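Local coordinates for inclusion membrane protein A (Chlamydia trachomatis, PDB 6E7E) that probably drives the homotypic fusion of chlamydial inclusions as a SNARE-like membrane protein, this chain being its helical soluble domain, at residues A127-E130 / L131-I134; S47-S50 / Q51-S55; T2-L5 / H6-Q9. The protein carries 2 engineered substitutions. All blocks are in the same frame, centred on the assembly; numbering follows the deposited sequence.

All three contacts are local, joining side chains three to five residues apart, within a helix in interactions 1 and 2 and across a helix start in 3. Interactions 1 and 2 belong together: their centres lie about 11 Å apart, and helix 125-165 packs on helix 44-57 where they touch. Both are partly buried, with apolar residues facing neighbouring helices, and each sends a charged side chain across in a salt bridge. Interaction 1 adds a water bridge and a threonine bonded to its own backbone, whereas 2 has an aromatic ring and a buried serine. Interaction 3, its centre about 39 Å from both others, is a surface contact in which one buried leucine closes a helix end.

Interaction 1 (A127-E130 / L131-I134); sequences AIEE and LKTI. Engineered in segment 127-130: Ala127 (natural residue Val).
Ile128 and Lys132 run alongside each other in the same direction, one turn apart on the long alpha-helix 125-165. The isoleucine puts CG2 anti to its backbone N, and this methyl meets CE of Lys132 at 3.8 Å. The lysine chain, extended beyond CG, lays CE and NZ along that methyl and takes NZ on to Asp45 of helix 44-57, where it forms a salt bridge. A lysine suits this spot because its chain is apolar along most of its length while its end carries the charge. NZ also donates to a water 2.9 Å away, and that water in turn donates to Glu129 OE1 at 2.8 Å. The opposite charges are therefore linked through solvent, with Glu129 OE1 and Lys132 NZ 5.0 Å apart.

Glu130 and Ile134 form a second lengthwise pair, the glutamate methylene CG lying 4.0 Å from Ile134 CD1. Leu131 and Ile134, both buried, reach Leu110 on helix 110-119, and Leu131 continues onto Leu107 of helix 87-107, apolar branched residues suited to a helix interface. Ala127, an engineered residue, touches Val114 on the same helix 110-119 and accepts the backbone bond from Leu131.

Thr133 lies athwart Glu129. With chi1 at -57°, its hydroxyl sits beside its own backbone N and turns back to the preceding turn. Glu129 O is consequently gripped twice from opposite faces of its carbonyl plane, by Thr133 OG1 at 2.9 Å and by Thr133 N at 3.1 Å.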
# COMPACT_ATOMS: atom_id res chain seq x y z
N ALA A 127 -19.81 1.14 14.10
CA ALA A 127 -18.64 0.39 13.61
C ALA A 127 -18.67 0.34 12.08
O ALA A 127 -17.61 0.47 11.45
CB ALA A 127 -18.59 -0.99 14.20
N ILE A 128 -19.84 0.11 11.52
CA ILE A 128 -19.96 0.03 10.05
C ILE A 128 -19.57 1.38 9.44
O ILE A 128 -18.86 1.43 8.43
CB ILE A 128 -21.36 -0.43 9.64
CG1 ILE A 128 -21.58 -1.89 10.04
CG2 ILE A 128 -21.61 -0.20 8.16
CD1 ILE A 128 -23.03 -2.31 10.02
N GLU A 129 -20.02 2.48 10.03
CA GLU A 129 -19.71 3.82 9.51
C GLU A 129 -18.20 4.07 9.60
O GLU A 129 -17.63 4.63 8.66
CB GLU A 129 -20.49 4.85 10.31
CG GLU A 129 -20.11 6.27 9.99
CD GLU A 129 -20.29 6.61 8.53
OE1 GLU A 129 -21.04 5.88 7.83
OE2 GLU A 129 -19.68 7.59 8.12
N GLU A 130 -17.57 3.65 10.69
CA GLU A 130 -16.12 3.82 10.82
C GLU A 130 -15.41 3.01 9.73
O GLU A 130 -14.44 3.51 9.12
CB GLU A 130 -15.67 3.39 12.20
CG GLU A 130 -14.20 3.64 12.41
CD GLU A 130 -13.70 3.38 13.81
OE1 GLU A 130 -14.44 2.75 14.59
OE2 GLU A 130 -12.58 3.82 14.14
N LEU A 131 -15.86 1.81 9.48
CA LEU A 131 -15.25 0.95 8.46
C LEU A 131 -15.38 1.59 7.09
O LEU A 131 -14.41 1.57 6.31
CB LEU A 131 -15.85 -0.45 8.49
CG LEU A 131 -15.39 -1.30 9.65
CD1 LEU A 131 -16.27 -2.54 9.75
CD2 LEU A 131 -13.94 -1.70 9.49
N LYS A 132 -16.53 2.14 6.76
CA LYS A 132 -16.70 2.78 5.45
C LYS A 132 -15.76 3.97 5.33
O LYS A 132 -15.20 4.22 4.24
CB LYS A 132 -18.13 3.25 5.25
CG LYS A 132 -19.14 2.15 5.04
CD LYS A 132 -20.53 2.70 4.99
CE LYS A 132 -21.59 1.62 4.86
NZ LYS A 132 -22.94 2.18 5.12
N THR A 133 -15.57 4.71 6.41
CA THR A 133 -14.69 5.90 6.39
C THR A 133 -13.24 5.47 6.17
O THR A 133 -12.52 6.10 5.36
CB THR A 133 -14.92 6.69 7.68
OG1 THR A 133 -16.30 7.04 7.80
CG2 THR A 133 -14.07 7.94 7.74
N ILE A 134 -12.79 4.46 6.88
CA ILE A 134 -11.41 3.95 6.69
C ILE A 134 -11.25 3.37 5.29
O ILE A 134 -10.22 3.61 4.65
CB ILE A 134 -11.05 2.93 7.77
CG1 ILE A 134 -11.04 3.60 9.14
CG2 ILE A 134 -9.72 2.27 7.44
CD1 ILE A 134 -11.04 2.62 10.26
O HOH W 1 -22.66 3.59 7.60

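Interaction 2 (S47-S50 / Q51-S55); sequences SAVS and QDFYS
Val49 and Phe53 lie alongside each other one turn apart on alpha-helix 44-57, with Val49 CG2 4.1 Å from Phe53 CE2. The valine sets CG2 anti to its backbone N and leaves CG1 between the N and the carbonyl carbon (chi1 69°), which sends one methyl toward the ring. The phenylalanine ring keeps close to its own helix: CD2 comes within 3.4 Å of Val49 O, and the CA of Ser50 lies at the ring edge, near its plane. Backbone bonds from Phe53 N to Val49 O and from Tyr54 N to Ser50 O fix the turn that carries this pair.

On another flank, Asp52 folds back over the preceding turn, its CB 3.2 Å from Val49 O. Its OD1 lies 3.4 Å from Ala48 O, but these are two acceptors and no bond joins them; that carbonyl is bonded by Asp52 N, and the carboxylate finds its partner further out, in a salt bridge from OD2 to Arg135. The short aspartate chain holds the charge close to the helix surface, where Arg135 of helix 125-165 can reach it.

Serines suit the face toward helix 4-38, being small and able to return their hydroxyls to backbone oxygens. Ser50 OG bonds to Leu46 O within its own helix, while Ser47 OG bonds across to Ser36 O. Around this shell, Phe53 stacks on Phe32 of helix 4-38 and also packs on Leu131 of helix 125-165, so helix 44-57 meets both long helices of a helical bundle.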
# COMPACT_ATOMS: atom_id res chain seq x y z
N SER A 47 -21.29 -6.86 5.79
CA SER A 47 -20.72 -7.88 4.89
C SER A 47 -20.19 -7.19 3.62
O SER A 47 -19.11 -7.56 3.11
CB SER A 47 -21.75 -8.94 4.60
OG SER A 47 -21.25 -9.92 3.72
N ALA A 48 -20.93 -6.23 3.07
CA ALA A 48 -20.53 -5.54 1.82
C ALA A 48 -19.27 -4.71 2.08
O ALA A 48 -18.34 -4.74 1.25
CB ALA A 48 -21.67 -4.70 1.32
N VAL A 49 -19.21 -3.94 3.17
CA VAL A 49 -18.01 -3.11 3.41
C VAL A 49 -16.80 -4.03 3.63
O VAL A 49 -15.70 -3.70 3.21
CB VAL A 49 -18.20 -2.10 4.57
CG1 VAL A 49 -18.31 -2.67 5.97
CG2 VAL A 49 -17.02 -1.14 4.58
N SER A 50 -17.01 -5.16 4.29
CA SER A 50 -15.92 -6.12 4.52
C SER A 50 -15.41 -6.67 3.19
O SER A 50 -14.19 -6.78 3.00
CB SER A 50 -16.40 -7.20 5.46
OG SER A 50 -16.73 -6.69 6.75
N GLN A 51 -16.31 -7.02 2.29
CA GLN A 51 -15.89 -7.46 0.94
C GLN A 51 -15.14 -6.33 0.22
O GLN A 51 -14.17 -6.62 -0.49
CB GLN A 51 -17.10 -7.94 0.15
CG GLN A 51 -16.80 -8.27 -1.32
CD GLN A 51 -15.79 -9.37 -1.56
OE1 GLN A 51 -15.74 -10.35 -0.83
NE2 GLN A 51 -14.98 -9.21 -2.60
N ASP A 52 -15.53 -5.08 0.45
CA ASP A 52 -14.80 -3.94 -0.14
C ASP A 52 -13.36 -3.87 0.37
O ASP A 52 -12.44 -3.56 -0.42
CB ASP A 52 -15.48 -2.61 0.18
CG ASP A 52 -16.82 -2.37 -0.45
OD1 ASP A 52 -17.13 -3.04 -1.45
OD2 ASP A 52 -17.52 -1.49 0.07
N PHE A 53 -13.12 -4.13 1.65
CA PHE A 53 -11.73 -4.17 2.13
C PHE A 53 -10.98 -5.30 1.43
O PHE A 53 -9.82 -5.14 1.04
CB PHE A 53 -11.66 -4.37 3.63
CG PHE A 53 -11.82 -3.09 4.39
CD1 PHE A 53 -10.77 -2.22 4.48
CD2 PHE A 53 -13.01 -2.75 5.00
CE1 PHE A 53 -10.88 -1.04 5.17
CE2 PHE A 53 -13.11 -1.56 5.69
CZ PHE A 53 -12.04 -0.71 5.80
N TYR A 54 -11.61 -6.45 1.28
CA TYR A 54 -10.96 -7.59 0.62
C TYR A 54 -10.52 -7.17 -0.79
O TYR A 54 -9.39 -7.38 -1.21
CB TYR A 54 -11.85 -8.83 0.58
CG TYR A 54 -11.07 -10.01 0.03
CD1 TYR A 54 -10.12 -10.64 0.83
CD2 TYR A 54 -11.17 -10.41 -1.28
CE1 TYR A 54 -9.32 -11.66 0.36
CE2 TYR A 54 -10.39 -11.44 -1.77
CZ TYR A 54 -9.46 -12.06 -0.95
OH TYR A 54 -8.69 -13.07 -1.45
N SER A 55 -11.44 -6.56 -1.51
CA SER A 55 -11.24 -6.19 -2.93
C SER A 55 -10.20 -5.07 -3.05
O SER A 55 -9.32 -5.14 -3.93
CB SER A 55 -12.56 -5.79 -3.53
OG SER A 55 -13.42 -6.91 -3.64

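Interaction 3 (T2-L5 / H6-Q9); sequences TANL and HLYQ
Thr2 and Leu7 make the tight side of this helix start. The threonine methyl CG2 lies across the branched end of the leucine, 3.7 Å from Leu7 CD2 and 3.8 Å from Leu7 CG. It is placed there by a chi1 of -55°, which sets CG2 anti to the backbone N and leaves the hydroxyl on another branch. Leu7, the one buried residue among the eight, also brings CD1 to 3.8 Å from Thr2 O, and it touches Gln87 and Ile90 of helix 87-107 as well. A leucine suits this position because its branched end packs beside Thr2 while the same apolar side chain meets another helix. The threonine backbone is anchored too, its N bonding to Gln87 OE1.

The opposite character appears round Leu5 and His6, both exposed and packed more loosely, with Gln9 beside them. A chi1 of 177° in Leu5 directs CG away from the backbone N and brings CD1 to 3.9 Å from Gln9 NE2 and 4.3 Å from Tyr8 CD2. Gln9, whose chain is extended, lays OE1 over one face of the His6 ring, offset toward the rim. The imidazole meets Ala3 only lightly, with CD2 4.1 Å from Ala3 CB. Tyr8 turns its ring away from the turn to stack with Tyr74, a flat group well suited to bridging a helix and a loop.

Ala3 holds the N-cap position and has no side-chain acceptor to offer, but its carbonyl takes the first-turn bond from Leu7 N at 3.1 Å. The apolar contact between Thr2, just before the N-cap, and Leu7, the fourth residue after the N-cap, is that of a hydrophobic staple, a motif characteristic of alpha-helix N-termini.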
# COMPACT_ATOMS: atom_id res chain seq x y z
N THR A 2 19.90 16.65 -2.79
CA THR A 2 20.29 15.55 -1.89
C THR A 2 21.13 14.54 -2.68
O THR A 2 20.74 14.16 -3.80
CB THR A 2 19.07 14.92 -1.24
OG1 THR A 2 18.29 15.92 -0.57
CG2 THR A 2 19.51 13.86 -0.28
N ALA A 3 22.25 14.09 -2.11
CA ALA A 3 23.11 13.05 -2.71
C ALA A 3 22.28 11.79 -2.94
O ALA A 3 21.45 11.38 -2.09
CB ALA A 3 24.30 12.79 -1.81
N ASN A 4 22.58 11.11 -4.03
CA ASN A 4 21.83 9.90 -4.39
C ASN A 4 22.04 8.81 -3.35
O ASN A 4 21.09 8.07 -3.15
CB ASN A 4 22.15 9.41 -5.80
CG ASN A 4 21.52 10.29 -6.84
OD1 ASN A 4 20.35 10.65 -6.74
ND2 ASN A 4 22.28 10.63 -7.86
N LEU A 5 23.18 8.73 -2.70
CA LEU A 5 23.36 7.66 -1.69
C LEU A 5 22.35 7.88 -0.56
O LEU A 5 21.77 6.92 -0.05
CB LEU A 5 24.78 7.68 -1.16
CG LEU A 5 25.05 6.66 -0.07
CD1 LEU A 5 24.70 5.24 -0.49
CD2 LEU A 5 26.50 6.71 0.35
N HIS A 6 22.13 9.13 -0.15
CA HIS A 6 21.16 9.44 0.93
C HIS A 6 19.74 9.17 0.46
O HIS A 6 18.93 8.66 1.25
CB HIS A 6 21.32 10.86 1.45
CG HIS A 6 22.54 11.01 2.28
ND1 HIS A 6 22.50 10.99 3.67
CD2 HIS A 6 23.84 11.12 1.93
CE1 HIS A 6 23.73 11.09 4.13
NE2 HIS A 6 24.57 11.18 3.08
N LEU A 7 19.43 9.49 -0.77
CA LEU A 7 18.09 9.17 -1.29
C LEU A 7 17.91 7.66 -1.39
O LEU A 7 16.80 7.18 -1.10
CB LEU A 7 17.88 9.84 -2.64
CG LEU A 7 17.84 11.36 -2.60
CD1 LEU A 7 17.63 11.94 -3.97
CD2 LEU A 7 16.73 11.86 -1.68
N TYR A 8 18.95 6.92 -1.75
CA TYR A 8 18.89 5.44 -1.73
C TYR A 8 18.57 4.95 -0.31
O TYR A 8 17.71 4.08 -0.14
CB TYR A 8 20.19 4.85 -2.27
CG TYR A 8 20.37 3.39 -1.99
CD1 TYR A 8 19.72 2.44 -2.74
CD2 TYR A 8 21.13 2.96 -0.92
CE1 TYR A 8 19.85 1.08 -2.46
CE2 TYR A 8 21.26 1.62 -0.63
CZ TYR A 8 20.62 0.67 -1.40
OH TYR A 8 20.74 -0.66 -1.13
N GLN A 9 19.24 5.49 0.69
CA GLN A 9 18.99 5.06 2.09
C GLN A 9 17.57 5.44 2.51
O GLN A 9 16.92 4.64 3.22
CB GLN A 9 20.04 5.66 3.00
CG GLN A 9 21.40 5.04 2.78
CD GLN A 9 22.54 5.81 3.37
OE1 GLN A 9 22.44 6.94 3.88
NE2 GLN A 9 23.67 5.16 3.32